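Local structure of mannitol dehydrogenase (Pseudomonas fluorescens, 1LJ8) at residues Tyr45-Leu49 and Ala276-Val282; Pro182-Met187 and Leu266-Asn272; Ser59-Gly64 and Ser101-Leu107; Pro290-Met294 and Leu343-Ile349. The protein binds NAD and probably catalyses the NAD-dependent interconversion of mannitol and fructose, as a member of the long-chain mannitol dehydrogenase family. All coordinates share one frame; numbering follows the deposited sequence.

In the fold
From the N terminus, helix 42-50 supplies the first half of contact 1, which stays open for more than two hundred residues. Within that loop contact 3 closes first, pairing neighbouring parallel strands 59-64 and 96-107 of the Rossmann sheet. Contact 2 follows in series, tying strand 185-188, outermost in that sheet, to the loop after strand 263-266. A few residues on, 276-282 closes contact 1, so that contacts 2 and 3 both nest inside it, and Trp277 touches Met187, Leu266 and Phe270 of contact 2. Contact 4 opens afterwards in the helical C-terminal part, joining helix 289-313 to the loop before helix 351-362; it touches none of the others.

Contact 1. Residues Tyr45-Leu49 and Ala276-Val282; sequences YTDAL and AWEKVGV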
loop_
_atom_site.group_PDB
_atom_site.type_symbol
_atom_site.label_atom_id
_atom_site.label_comp_id
_atom_site.label_asym_id
_atom_site.label_seq_id
_atom_site.Cartn_x
_atom_site.Cartn_y
_atom_site.Cartn_z
ATOM N N TYR A 45 -3.676 -2.842 -15.597
ATOM C CA TYR A 45 -4.813 -3.630 -16.112
ATOM C C TYR A 45 -5.719 -2.807 -17.015
ATOM O O TYR A 45 -6.250 -3.304 -17.990
ATOM C CB TYR A 45 -5.646 -4.187 -14.963
ATOM C CG TYR A 45 -5.045 -5.393 -14.261
ATOM C CD1 TYR A 45 -4.564 -5.297 -12.954
ATOM C CD2 TYR A 45 -5.062 -6.657 -14.877
ATOM C CE1 TYR A 45 -4.115 -6.417 -12.259
ATOM C CE2 TYR A 45 -4.644 -7.785 -14.192
ATOM C CZ TYR A 45 -4.166 -7.659 -12.878
ATOM O OH TYR A 45 -3.753 -8.766 -12.174
ATOM N N THR A 46 -5.912 -1.535 -16.693
ATOM C CA THR A 46 -6.770 -0.712 -17.515
ATOM C C THR A 46 -6.151 -0.501 -18.909
ATOM O O THR A 46 -6.847 -0.542 -19.915
ATOM C CB THR A 46 -7.046 0.625 -16.805
ATOM O OG1 THR A 46 -7.600 0.338 -15.505
ATOM C CG2 THR A 46 -8.032 1.443 -17.633
ATOM N N ASP A 47 -4.836 -0.345 -18.960
ATOM C CA ASP A 47 -4.118 -0.159 -20.221
ATOM C C ASP A 47 -4.223 -1.490 -20.991
ATOM O O ASP A 47 -4.455 -1.483 -22.221
ATOM C CB ASP A 47 -2.632 0.189 -19.921
ATOM C CG ASP A 47 -1.749 0.193 -21.167
ATOM O OD1 ASP A 47 -1.677 1.257 -21.823
ATOM O OD2 ASP A 47 -1.117 -0.856 -21.487
ATOM N N ALA A 48 -4.105 -2.615 -20.287
ATOM C CA ALA A 48 -4.193 -3.933 -20.963
ATOM C C ALA A 48 -5.577 -4.097 -21.624
ATOM O O ALA A 48 -5.683 -4.633 -22.742
ATOM C CB ALA A 48 -3.936 -5.086 -19.955
ATOM N N LEU A 49 -6.635 -3.641 -20.955
ATOM C CA LEU A 49 -8.006 -3.738 -21.508
ATOM C C LEU A 49 -8.109 -2.873 -22.765
ATOM O O LEU A 49 -8.667 -3.295 -23.791
ATOM C CB LEU A 49 -9.054 -3.225 -20.496
ATOM C CG LEU A 49 -10.536 -3.279 -20.959
ATOM C CD1 LEU A 49 -10.969 -4.731 -21.209
ATOM C CD2 LEU A 49 -11.389 -2.706 -19.869
ATOM N N ALA A 276 -14.436 -3.610 -18.070
ATOM C CA ALA A 276 -14.519 -5.077 -18.148
ATOM C C ALA A 276 -13.130 -5.702 -17.840
ATOM O O ALA A 276 -12.545 -6.431 -18.658
ATOM C CB ALA A 276 -14.992 -5.479 -19.567
ATOM N N TRP A 277 -12.602 -5.416 -16.659
ATOM C CA TRP A 277 -11.270 -5.906 -16.263
ATOM C C TRP A 277 -11.143 -7.437 -16.287
ATOM O O TRP A 277 -10.033 -7.969 -16.391
ATOM C CB TRP A 277 -10.931 -5.405 -14.843
ATOM C CG TRP A 277 -10.568 -3.919 -14.751
ATOM C CD1 TRP A 277 -9.622 -3.229 -15.493
ATOM C CD2 TRP A 277 -11.064 -2.986 -13.771
ATOM N NE1 TRP A 277 -9.514 -1.916 -15.007
ATOM C CE2 TRP A 277 -10.381 -1.757 -13.962
ATOM C CE3 TRP A 277 -12.026 -3.079 -12.746
ATOM C CZ2 TRP A 277 -10.633 -0.618 -13.167
ATOM C CZ3 TRP A 277 -12.274 -1.946 -11.960
ATOM C CH2 TRP A 277 -11.579 -0.733 -12.184
ATOM N N GLU A 278 -12.266 -8.148 -16.192
ATOM C CA GLU A 278 -12.130 -9.611 -16.183
ATOM C C GLU A 278 -11.584 -10.111 -17.515
ATOM O O GLU A 278 -11.053 -11.222 -17.565
ATOM C CB GLU A 278 -13.471 -10.335 -15.864
ATOM C CG GLU A 278 -14.637 -10.012 -16.798
ATOM C CD GLU A 278 -15.469 -8.798 -16.303
ATOM O OE1 GLU A 278 -14.964 -7.653 -16.381
ATOM O OE2 GLU A 278 -16.625 -9.019 -15.802
ATOM N N LYS A 279 -11.724 -9.322 -18.581
ATOM C CA LYS A 279 -11.220 -9.737 -19.886
ATOM C C LYS A 279 -9.690 -9.719 -19.905
ATOM O O LYS A 279 -9.066 -10.296 -20.823
ATOM C CB LYS A 279 -11.771 -8.825 -20.991
ATOM C CG LYS A 279 -13.282 -9.047 -21.259
ATOM C CD LYS A 279 -13.897 -8.112 -22.285
ATOM C CE LYS A 279 -15.432 -8.380 -22.398
ATOM N NZ LYS A 279 -16.119 -7.411 -23.278
ATOM N N VAL A 280 -9.066 -9.072 -18.912
ATOM C CA VAL A 280 -7.602 -9.063 -18.863
ATOM C C VAL A 280 -7.025 -9.625 -17.579
ATOM O O VAL A 280 -5.954 -9.193 -17.121
ATOM C CB VAL A 280 -7.000 -7.664 -19.130
ATOM C CG1 VAL A 280 -7.227 -7.307 -20.639
ATOM C CG2 VAL A 280 -7.654 -6.609 -18.187
ATOM N N GLY A 281 -7.765 -10.562 -16.969
ATOM C CA GLY A 281 -7.237 -11.246 -15.813
ATOM C C GLY A 281 -7.652 -10.891 -14.387
ATOM O O GLY A 281 -7.234 -11.562 -13.446
ATOM N N VAL A 282 -8.419 -9.818 -14.216
ATOM C CA VAL A 282 -8.858 -9.452 -12.873
ATOM C C VAL A 282 -9.919 -10.487 -12.508
ATOM O O VAL A 282 -10.730 -10.869 -13.361
ATOM C CB VAL A 282 -9.462 -8.037 -12.877
ATOM C CG1 VAL A 282 -9.937 -7.631 -11.475
ATOM C CG2 VAL A 282 -8.385 -7.055 -13.378
#
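Tyr45 leans its ring on the loop. Val282 CG2 sits over one face in a CH-pi contact, 3.8 Å from the centroid and 18° off the ring normal, while Val280 O lies in the ring plane at the edge, 3.5 Å from Tyr45 CD2. Thr46 comes next and meets the indole edge: Trp277 NE1 donates to Thr46 OG1 over 3.0 Å, nearly straight at 163° and close to the plane of the indole. With OG1 beside its own backbone N (chi1 -56°), the threonine also bonds Gln42 O one turn back, so the hydroxyl has one partner in the loop and one in its own helix. A phenylalanine in place of Trp277 would probably leave Thr46 OG1 without its donor from the loop and open a gap where the indole meets Met187. Ala48 CB rests on Val280 CG1 at 4.0 Å, and the other valine methyl, CG2, reaches back to Tyr45 O at 3.6 Å. Leu49 meets the start of 276-282, its CD1 standing 3.4 Å from Ala276 O. Trp277 O takes the N-H groups of Val280 and Val282 from opposite faces, tying the two valines back to the start of the short 3-10 turn 277-279. Helix 42-50 thus lies between the Rossmann sheet, where Asp47 touches strand 96-107, and this loop, whose Trp277 and Val282 both pack on Trp264 of strand 263-266.

Contact 2. Residues Pro182-Met187 and Leu266-Asn272; sequences PAFTVM and LEDKFVN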
loop_
_atom_site.group_PDB
_atom_site.type_symbol
_atom_site.label_atom_id
_atom_site.label_comp_id
_atom_site.label_asym_id
_atom_site.label_seq_id
_atom_site.Cartn_x
_atom_site.Cartn_y
_atom_site.Cartn_z
ATOM N N PRO A 182 -25.496 10.611 -10.712
ATOM C CA PRO A 182 -25.372 9.476 -9.780
ATOM C C PRO A 182 -24.015 9.395 -9.094
ATOM O O PRO A 182 -23.014 9.918 -9.592
ATOM C CB PRO A 182 -25.630 8.243 -10.640
ATOM C CG PRO A 182 -25.428 8.673 -12.014
ATOM C CD PRO A 182 -25.693 10.168 -12.096
ATOM N N ALA A 183 -24.004 8.722 -7.959
ATOM C CA ALA A 183 -22.783 8.528 -7.186
ATOM C C ALA A 183 -21.754 7.719 -7.978
ATOM O O ALA A 183 -22.084 7.038 -8.955
ATOM C CB ALA A 183 -23.115 7.754 -5.900
ATOM N N PHE A 184 -20.500 7.820 -7.555
ATOM C CA PHE A 184 -19.435 6.975 -8.118
ATOM C C PHE A 184 -19.169 5.862 -7.067
ATOM O O PHE A 184 -19.665 5.929 -5.955
ATOM C CB PHE A 184 -18.144 7.778 -8.337
ATOM C CG PHE A 184 -17.825 8.762 -7.233
ATOM C CD1 PHE A 184 -17.459 8.329 -5.951
ATOM C CD2 PHE A 184 -17.828 10.136 -7.516
ATOM C CE1 PHE A 184 -17.087 9.235 -4.962
ATOM C CE2 PHE A 184 -17.464 11.057 -6.535
ATOM C CZ PHE A 184 -17.091 10.604 -5.266
ATOM N N THR A 185 -18.445 4.813 -7.449
ATOM C CA THR A 185 -18.031 3.763 -6.527
ATOM C C THR A 185 -16.696 4.267 -5.954
ATOM O O THR A 185 -15.930 4.955 -6.657
ATOM C CB THR A 185 -17.724 2.445 -7.305
ATOM O OG1 THR A 185 -18.922 1.959 -7.920
ATOM C CG2 THR A 185 -17.150 1.372 -6.381
ATOM N N VAL A 186 -16.425 3.977 -4.695
ATOM C CA VAL A 186 -15.126 4.315 -4.093
ATOM C C VAL A 186 -14.412 2.962 -3.960
ATOM O O VAL A 186 -14.866 2.051 -3.246
ATOM C CB VAL A 186 -15.230 4.982 -2.731
ATOM C CG1 VAL A 186 -13.795 5.398 -2.266
ATOM C CG2 VAL A 186 -16.042 6.273 -2.859
HETATM N N MSE A 187 -13.294 2.859 -4.672
HETATM C CA MSE A 187 -12.541 1.609 -4.789
HETATM C C MSE A 187 -11.172 1.658 -4.137
HETATM O O MSE A 187 -10.211 2.109 -4.751
HETATM C CB MSE A 187 -12.429 1.295 -6.312
HETATM C CG MSE A 187 -11.945 -0.118 -6.637
HETATM SE SE MSE A 187 -11.737 -0.424 -8.552
HETATM C CE MSE A 187 -10.099 0.593 -8.936
ATOM N N LEU A 266 -11.437 -8.810 -6.932
ATOM C CA LEU A 266 -12.376 -7.746 -6.544
ATOM C C LEU A 266 -13.769 -8.271 -6.261
ATOM O O LEU A 266 -14.210 -9.247 -6.866
ATOM C CB LEU A 266 -12.584 -6.755 -7.729
ATOM C CG LEU A 266 -12.048 -5.352 -7.911
ATOM C CD1 LEU A 266 -12.366 -4.812 -9.315
ATOM C CD2 LEU A 266 -12.607 -4.456 -6.828
ATOM N N GLU A 267 -14.478 -7.563 -5.392
ATOM C CA GLU A 267 -15.885 -7.851 -5.187
ATOM C C GLU A 267 -16.599 -6.992 -6.254
ATOM O O GLU A 267 -16.270 -5.810 -6.432
ATOM C CB GLU A 267 -16.320 -7.447 -3.784
ATOM C CG GLU A 267 -15.731 -8.403 -2.750
ATOM C CD GLU A 267 -16.000 -7.982 -1.339
ATOM O OE1 GLU A 267 -16.490 -6.817 -1.096
ATOM O OE2 GLU A 267 -15.698 -8.828 -0.479
ATOM N N ASP A 268 -17.541 -7.568 -6.986
ATOM C CA ASP A 268 -18.215 -6.823 -8.049
ATOM C C ASP A 268 -19.344 -5.955 -7.520
ATOM O O ASP A 268 -20.538 -6.251 -7.731
ATOM C CB ASP A 268 -18.742 -7.808 -9.094
ATOM C CG ASP A 268 -18.950 -7.172 -10.464
ATOM O OD1 ASP A 268 -18.843 -5.933 -10.616
ATOM O OD2 ASP A 268 -19.253 -7.931 -11.406
ATOM N N LYS A 269 -18.958 -4.861 -6.868
ATOM C CA LYS A 269 -19.903 -3.938 -6.234
ATOM C C LYS A 269 -19.637 -2.533 -6.741
ATOM O O LYS A 269 -18.956 -1.748 -6.067
ATOM C CB LYS A 269 -19.695 -3.978 -4.715
ATOM C CG LYS A 269 -19.993 -5.307 -4.055
ATOM C CD LYS A 269 -19.657 -5.282 -2.546
ATOM C CE LYS A 269 -19.859 -6.655 -1.931
ATOM N NZ LYS A 269 -19.406 -6.621 -0.486
ATOM N N PHE A 270 -20.172 -2.216 -7.923
ATOM C CA PHE A 270 -19.945 -0.907 -8.557
ATOM C C PHE A 270 -21.310 -0.329 -8.878
ATOM O O PHE A 270 -22.070 -0.921 -9.646
ATOM C CB PHE A 270 -19.113 -1.091 -9.834
ATOM C CG PHE A 270 -17.697 -1.490 -9.569
ATOM C CD1 PHE A 270 -17.384 -2.799 -9.168
ATOM C CD2 PHE A 270 -16.680 -0.537 -9.586
ATOM C CE1 PHE A 270 -16.087 -3.142 -8.771
ATOM C CE2 PHE A 270 -15.404 -0.855 -9.201
ATOM C CZ PHE A 270 -15.079 -2.168 -8.777
ATOM N N VAL A 271 -21.609 0.834 -8.301
ATOM C CA VAL A 271 -22.913 1.429 -8.487
ATOM C C VAL A 271 -23.105 2.099 -9.836
ATOM O O VAL A 271 -24.243 2.205 -10.308
ATOM C CB VAL A 271 -23.201 2.499 -7.396
ATOM C CG1 VAL A 271 -23.392 1.841 -6.031
ATOM C CG2 VAL A 271 -22.033 3.488 -7.307
ATOM N N ASN A 272 -22.014 2.524 -10.455
ATOM C CA ASN A 272 -22.088 3.294 -11.698
ATOM C C ASN A 272 -21.175 2.716 -12.799
ATOM O O ASN A 272 -20.552 3.465 -13.566
ATOM C CB ASN A 272 -21.701 4.769 -11.352
ATOM C CG ASN A 272 -22.201 5.799 -12.367
ATOM O OD1 ASN A 272 -22.757 5.457 -13.400
ATOM N ND2 ASN A 272 -21.981 7.097 -12.063
HETATM O O HOH W 1 -19.002 2.755 -10.479
#
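At the outermost strand of the NAD-binding Rossmann sheet, Thr185 and Met187 point toward the irregular chain 266-272, which lies over the face of the sheet on which these two side chains stand. Thr185 OG1 is the polar centre. Val271 N donates to it over 2.9 Å, in a rather bent bond with an angle of 138° at the hydrogen. The hydroxyl gives its own proton to a water 2.7 Å away from OG1, and the same water accepts from Asn272 N, so two successive backbone N-H groups of the loop are tied to one side chain. Ser223 OG is a further partner of the hydroxyl. The torsion about CA and CB (chi1 -64°) holds OG1 beside the threonine's own N and sends CG2 toward the aromatic ring, 3.8 Å from Phe270 CD2. A valine here would probably leave Val271 N with little beyond its weak bond to Ser223, and the bridging water without its anchor on the strand. Two residues on, Met187, present as selenomethionine, makes a Met-aromatic contact: SE lies in the plane of the Phe270 ring, beside its edge, 3.7 Å from CE2. Strand 126-129 pairs with 185-188 through backbone bonds, and its Ile126 also touches Phe270. Toward Pro182 the grip slackens to a weak bond from Asn272 ND2 to Ala183 O. Between these polar links Phe184 O is buried without a hydrogen-bonding partner, and Val271 CG2 lies against it at 3.7 Å.

Contact 3. Residues Ser59-Gly64 and Ser101-Leu107; sequences SICGVG and SISDMLL
Ile60, Gly64 and Leu106 are the most deeply engaged residues in this pairing of two parallel strands in the Rossmann sheet. Ile60 is held at both backbone ends: its N donates to Ser101 O (2.8 Å) and its O accepts from Ser103 N (3.0 Å). Its side chain lies across that of Ile102, with Ile60 CB 4.0 Å from Ile102 CG1. Beyond this point strand 96-107 carries one extra residue, a bulge at Ser103 and Asp104 that leaves Asp104 N buried without a partner, and the regular pattern resumes when Gly62 N donates to Asp104 O. Leu106 then bonds twice through its backbone, its N to Gly62 O and its O to Gly64 N, the latter over 2.8 Å, while its CG rests 3.9 Å from Cys61 SG. Gly64 has Met105 CE 4.0 Å from its CA, and Leu107 CD2 is just as near; a beta carbon on this glycine would run into the leucine. Nearly straight main-chain bonds do most of the holding, helped by the hydrogen-bonded hydroxyls Ser59 OG and Ser103 OG, and the two bare glycines let Met105 and Leu107 lie close over strand 59-64, on the face where Asp69 and NAD are found.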
loop_
_atom_site.group_PDB
_atom_site.type_symbol
_atom_site.label_atom_id
_atom_site.label_comp_id
_atom_site.label_asym_id
_atom_site.label_seq_id
_atom_site.Cartn_x
_atom_site.Cartn_y
_atom_site.Cartn_z
ATOM N N SER A 59 -10.306 5.932 -19.023
ATOM C CA SER A 59 -9.007 6.541 -18.748
ATOM C C SER A 59 -8.984 7.053 -17.315
ATOM O O SER A 59 -10.014 7.357 -16.723
ATOM C CB SER A 59 -8.767 7.739 -19.686
ATOM O OG SER A 59 -7.438 8.254 -19.514
ATOM N N ILE A 60 -7.781 7.168 -16.762
ATOM C CA ILE A 60 -7.608 7.618 -15.390
ATOM C C ILE A 60 -7.136 9.068 -15.281
ATOM O O ILE A 60 -6.213 9.498 -15.992
ATOM C CB ILE A 60 -6.544 6.730 -14.709
ATOM C CG1 ILE A 60 -7.065 5.288 -14.628
ATOM C CG2 ILE A 60 -6.169 7.269 -13.288
ATOM C CD1 ILE A 60 -5.846 4.243 -14.567
ATOM N N CYS A 61 -7.793 9.830 -14.407
ATOM C CA CYS A 61 -7.343 11.191 -14.093
ATOM C C CYS A 61 -6.706 11.051 -12.701
ATOM O O CYS A 61 -7.397 10.739 -11.700
ATOM C CB CYS A 61 -8.525 12.190 -14.017
ATOM S SG CYS A 61 -7.868 13.887 -13.693
ATOM N N GLY A 62 -5.385 11.222 -12.619
ATOM C CA GLY A 62 -4.732 11.151 -11.307
ATOM C C GLY A 62 -5.154 12.338 -10.437
ATOM O O GLY A 62 -5.594 13.376 -10.978
ATOM N N VAL A 63 -5.013 12.191 -9.117
ATOM C CA VAL A 63 -5.379 13.237 -8.157
ATOM C C VAL A 63 -4.308 13.223 -7.066
ATOM O O VAL A 63 -4.056 12.174 -6.445
ATOM C CB VAL A 63 -6.744 12.935 -7.506
ATOM C CG1 VAL A 63 -7.002 13.924 -6.323
ATOM C CG2 VAL A 63 -7.855 13.064 -8.528
ATOM N N GLY A 64 -3.678 14.377 -6.853
ATOM C CA GLY A 64 -2.664 14.483 -5.817
ATOM C C GLY A 64 -3.105 15.487 -4.756
ATOM O O GLY A 64 -3.393 16.663 -5.072
ATOM N N SER A 101 -2.816 4.590 -20.065
ATOM C CA SER A 101 -4.140 4.704 -19.434
ATOM C C SER A 101 -4.371 5.882 -18.486
ATOM O O SER A 101 -5.499 6.102 -18.060
ATOM C CB SER A 101 -4.437 3.386 -18.718
ATOM O OG SER A 101 -3.381 3.138 -17.807
ATOM N N ILE A 102 -3.310 6.640 -18.156
ATOM C CA ILE A 102 -3.486 7.827 -17.309
ATOM C C ILE A 102 -3.366 8.991 -18.312
ATOM O O ILE A 102 -2.366 9.096 -19.047
ATOM C CB ILE A 102 -2.392 7.940 -16.241
ATOM C CG1 ILE A 102 -2.543 6.786 -15.239
ATOM C CG2 ILE A 102 -2.493 9.329 -15.487
ATOM C CD1 ILE A 102 -1.440 6.760 -14.146
ATOM N N SER A 103 -4.399 9.840 -18.334
ATOM C CA SER A 103 -4.433 10.976 -19.271
ATOM C C SER A 103 -4.234 12.355 -18.647
ATOM O O SER A 103 -4.044 13.336 -19.381
ATOM C CB SER A 103 -5.744 10.942 -20.070
ATOM O OG SER A 103 -6.883 10.918 -19.232
ATOM N N ASP A 104 -4.247 12.458 -17.321
ATOM C CA ASP A 104 -4.026 13.770 -16.684
ATOM C C ASP A 104 -3.810 13.497 -15.208
ATOM O O ASP A 104 -3.985 12.368 -14.758
ATOM C CB ASP A 104 -5.283 14.642 -16.830
ATOM C CG ASP A 104 -5.008 16.147 -16.647
ATOM O OD1 ASP A 104 -5.985 16.925 -16.785
ATOM O OD2 ASP A 104 -3.839 16.558 -16.389
HETATM N N MSE A 105 -3.469 14.543 -14.446
HETATM C CA MSE A 105 -3.318 14.430 -12.995
HETATM C C MSE A 105 -3.527 15.854 -12.455
HETATM O O MSE A 105 -2.840 16.778 -12.903
HETATM C CB MSE A 105 -1.932 13.934 -12.631
HETATM C CG MSE A 105 -1.747 13.828 -11.120
HETATM SE SE MSE A 105 -0.130 12.939 -10.693
HETATM C CE MSE A 105 -0.111 13.314 -8.735
ATOM N N LEU A 106 -4.501 16.010 -11.555
ATOM C CA LEU A 106 -4.821 17.312 -10.944
ATOM C C LEU A 106 -4.261 17.340 -9.530
ATOM O O LEU A 106 -4.212 16.293 -8.847
ATOM C CB LEU A 106 -6.349 17.537 -10.909
ATOM C CG LEU A 106 -7.080 17.470 -12.274
ATOM C CD1 LEU A 106 -8.560 17.907 -12.059
ATOM C CD2 LEU A 106 -6.386 18.328 -13.337
ATOM N N LEU A 107 -3.842 18.535 -9.086
ATOM C CA LEU A 107 -3.312 18.708 -7.745
ATOM C C LEU A 107 -4.239 19.605 -6.951
ATOM O O LEU A 107 -4.712 20.638 -7.473
ATOM C CB LEU A 107 -1.947 19.403 -7.791
ATOM C CG LEU A 107 -0.888 18.658 -8.597
ATOM C CD1 LEU A 107 0.463 19.456 -8.509
ATOM C CD2 LEU A 107 -0.698 17.220 -8.023
#

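Contact 4. Residues Pro290-Met294 and Leu343-Ile349; sequences PYEEM and LAPVPGI
Tyr291 reaches out from the helix to donate its OH to Pro347 O over 2.6 Å, a short bond that meets the acceptor in the carbonyl plane, on a lone pair, with a C=O...O angle of 127°. The same carbonyl oxygen lies in the plane of the phenol ring, at its edge. Val346 runs past the ring in the opposite direction, its CB 3.8 Å from Tyr291 CE2, and its CG1 nestles on Pro290 O at 3.4 Å. Further along the helix Met294, a selenomethionine with CG anti to the backbone N (chi1 175°), bends at its far end and sets SE 3.9 Å from Ile349 CG2. Leu343 CD2 packs over the backbone of Met294. The acceptor Pro347 O belongs to a type II beta turn, Val346 to Ile349, closed by Ile349 N bonding Val346 O; Gly348 takes the positive phi of its third position. Water reinforces the other end of the loop: one molecule donates to both Pro290 O and Ala344 O, another donates to Glu293 OE1 at 2.6 Å and accepts from Ala344 N. Glu293 is steadied in turn by His194, which bonds its second carboxylate oxygen, OE2. Farther out, Leu351 and Tyr354 of helix 351-362 back Met294 within the helical C-terminal domain, and Met228 of strand 227-230 touches both Tyr291 and Met294.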
loop_
_atom_site.group_PDB
_atom_site.type_symbol
_atom_site.label_atom_id
_atom_site.label_comp_id
_atom_site.label_asym_id
_atom_site.label_seq_id
_atom_site.Cartn_x
_atom_site.Cartn_y
_atom_site.Cartn_z
ATOM N N PRO A 290 -11.397 -13.321 2.895
ATOM C CA PRO A 290 -10.372 -14.249 3.377
ATOM C C PRO A 290 -9.058 -14.216 2.571
ATOM O O PRO A 290 -7.988 -14.493 3.111
ATOM C CB PRO A 290 -11.067 -15.622 3.328
ATOM C CG PRO A 290 -12.161 -15.455 2.361
ATOM C CD PRO A 290 -12.643 -14.023 2.536
ATOM N N TYR A 291 -9.150 -13.867 1.287
ATOM C CA TYR A 291 -7.979 -13.767 0.420
ATOM C C TYR A 291 -7.146 -12.535 0.810
ATOM O O TYR A 291 -5.938 -12.612 0.895
ATOM C CB TYR A 291 -8.403 -13.636 -1.035
ATOM C CG TYR A 291 -9.224 -14.817 -1.497
ATOM C CD1 TYR A 291 -10.561 -14.665 -1.869
ATOM C CD2 TYR A 291 -8.659 -16.098 -1.527
ATOM C CE1 TYR A 291 -11.322 -15.785 -2.272
ATOM C CE2 TYR A 291 -9.397 -17.203 -1.909
ATOM C CZ TYR A 291 -10.729 -17.044 -2.283
ATOM O OH TYR A 291 -11.459 -18.174 -2.633
ATOM N N GLU A 292 -7.808 -11.400 1.055
ATOM C CA GLU A 292 -7.052 -10.197 1.458
ATOM C C GLU A 292 -6.478 -10.424 2.869
ATOM O O GLU A 292 -5.357 -10.006 3.164
ATOM C CB GLU A 292 -7.945 -8.938 1.420
ATOM C CG GLU A 292 -7.179 -7.607 1.760
ATOM C CD GLU A 292 -5.978 -7.261 0.823
ATOM O OE1 GLU A 292 -5.405 -6.140 0.971
ATOM O OE2 GLU A 292 -5.591 -8.061 -0.062
ATOM N N GLU A 293 -7.229 -11.088 3.754
ATOM C CA GLU A 293 -6.700 -11.357 5.114
ATOM C C GLU A 293 -5.433 -12.200 5.005
ATOM O O GLU A 293 -4.438 -11.967 5.724
ATOM C CB GLU A 293 -7.743 -12.116 5.973
ATOM C CG GLU A 293 -8.861 -11.216 6.461
ATOM C CD GLU A 293 -10.091 -11.982 6.952
ATOM O OE1 GLU A 293 -9.999 -13.225 7.101
ATOM O OE2 GLU A 293 -11.142 -11.319 7.177
HETATM N N MSE A 294 -5.499 -13.197 4.130
HETATM C CA MSE A 294 -4.384 -14.098 3.862
HETATM C C MSE A 294 -3.132 -13.378 3.348
HETATM O O MSE A 294 -1.996 -13.590 3.825
HETATM C CB MSE A 294 -4.780 -15.129 2.796
HETATM C CG MSE A 294 -3.637 -16.013 2.374
HETATM SE SE MSE A 294 -4.075 -16.948 0.658
HETATM C CE MSE A 294 -3.812 -15.481 -0.585
ATOM N N LEU A 343 -5.812 -18.151 9.986
ATOM C CA LEU A 343 -6.474 -17.815 8.720
ATOM C C LEU A 343 -7.790 -18.496 8.430
ATOM O O LEU A 343 -7.944 -19.695 8.667
ATOM C CB LEU A 343 -5.504 -18.085 7.547
ATOM C CG LEU A 343 -4.192 -17.288 7.636
ATOM C CD1 LEU A 343 -3.236 -17.661 6.469
ATOM C CD2 LEU A 343 -4.547 -15.766 7.568
ATOM N N ALA A 344 -8.724 -17.697 7.918
ATOM C CA ALA A 344 -10.031 -18.181 7.495
ATOM C C ALA A 344 -9.775 -18.992 6.239
ATOM O O ALA A 344 -8.746 -18.845 5.563
ATOM C CB ALA A 344 -10.966 -17.004 7.206
ATOM N N PRO A 345 -10.708 -19.880 5.901
ATOM C CA PRO A 345 -10.567 -20.716 4.714
ATOM C C PRO A 345 -10.447 -19.864 3.451
ATOM O O PRO A 345 -11.088 -18.810 3.339
ATOM C CB PRO A 345 -11.877 -21.534 4.709
ATOM C CG PRO A 345 -12.221 -21.646 6.185
ATOM C CD PRO A 345 -11.910 -20.235 6.693
ATOM N N VAL A 346 -9.625 -20.329 2.522
ATOM C CA VAL A 346 -9.433 -19.639 1.246
ATOM C C VAL A 346 -9.678 -20.601 0.087
ATOM O O VAL A 346 -8.759 -21.225 -0.426
ATOM C CB VAL A 346 -8.037 -19.014 1.128
ATOM C CG1 VAL A 346 -8.003 -17.687 1.974
ATOM C CG2 VAL A 346 -6.951 -19.993 1.656
ATOM N N PRO A 347 -10.949 -20.736 -0.332
ATOM C CA PRO A 347 -11.262 -21.656 -1.449
ATOM C C PRO A 347 -10.376 -21.487 -2.689
ATOM O O PRO A 347 -10.164 -20.369 -3.163
ATOM C CB PRO A 347 -12.735 -21.347 -1.745
ATOM C CG PRO A 347 -13.290 -21.025 -0.371
ATOM C CD PRO A 347 -12.182 -20.122 0.212
ATOM N N GLY A 348 -9.848 -22.604 -3.200
ATOM C CA GLY A 348 -9.020 -22.566 -4.399
ATOM C C GLY A 348 -7.553 -22.241 -4.179
ATOM O O GLY A 348 -6.773 -22.079 -5.125
ATOM N N ILE A 349 -7.162 -22.107 -2.922
ATOM C CA ILE A 349 -5.785 -21.795 -2.648
ATOM C C ILE A 349 -5.216 -22.827 -1.715
ATOM O O ILE A 349 -5.834 -23.184 -0.710
ATOM C CB ILE A 349 -5.620 -20.424 -1.917
ATOM C CG1 ILE A 349 -6.062 -19.302 -2.821
ATOM C CG2 ILE A 349 -4.148 -20.242 -1.478
ATOM C CD1 ILE A 349 -5.152 -19.103 -4.016
HETATM O O HOH W 2 -7.440 -16.186 5.143
HETATM O O HOH W 3 -8.031 -14.916 7.594
#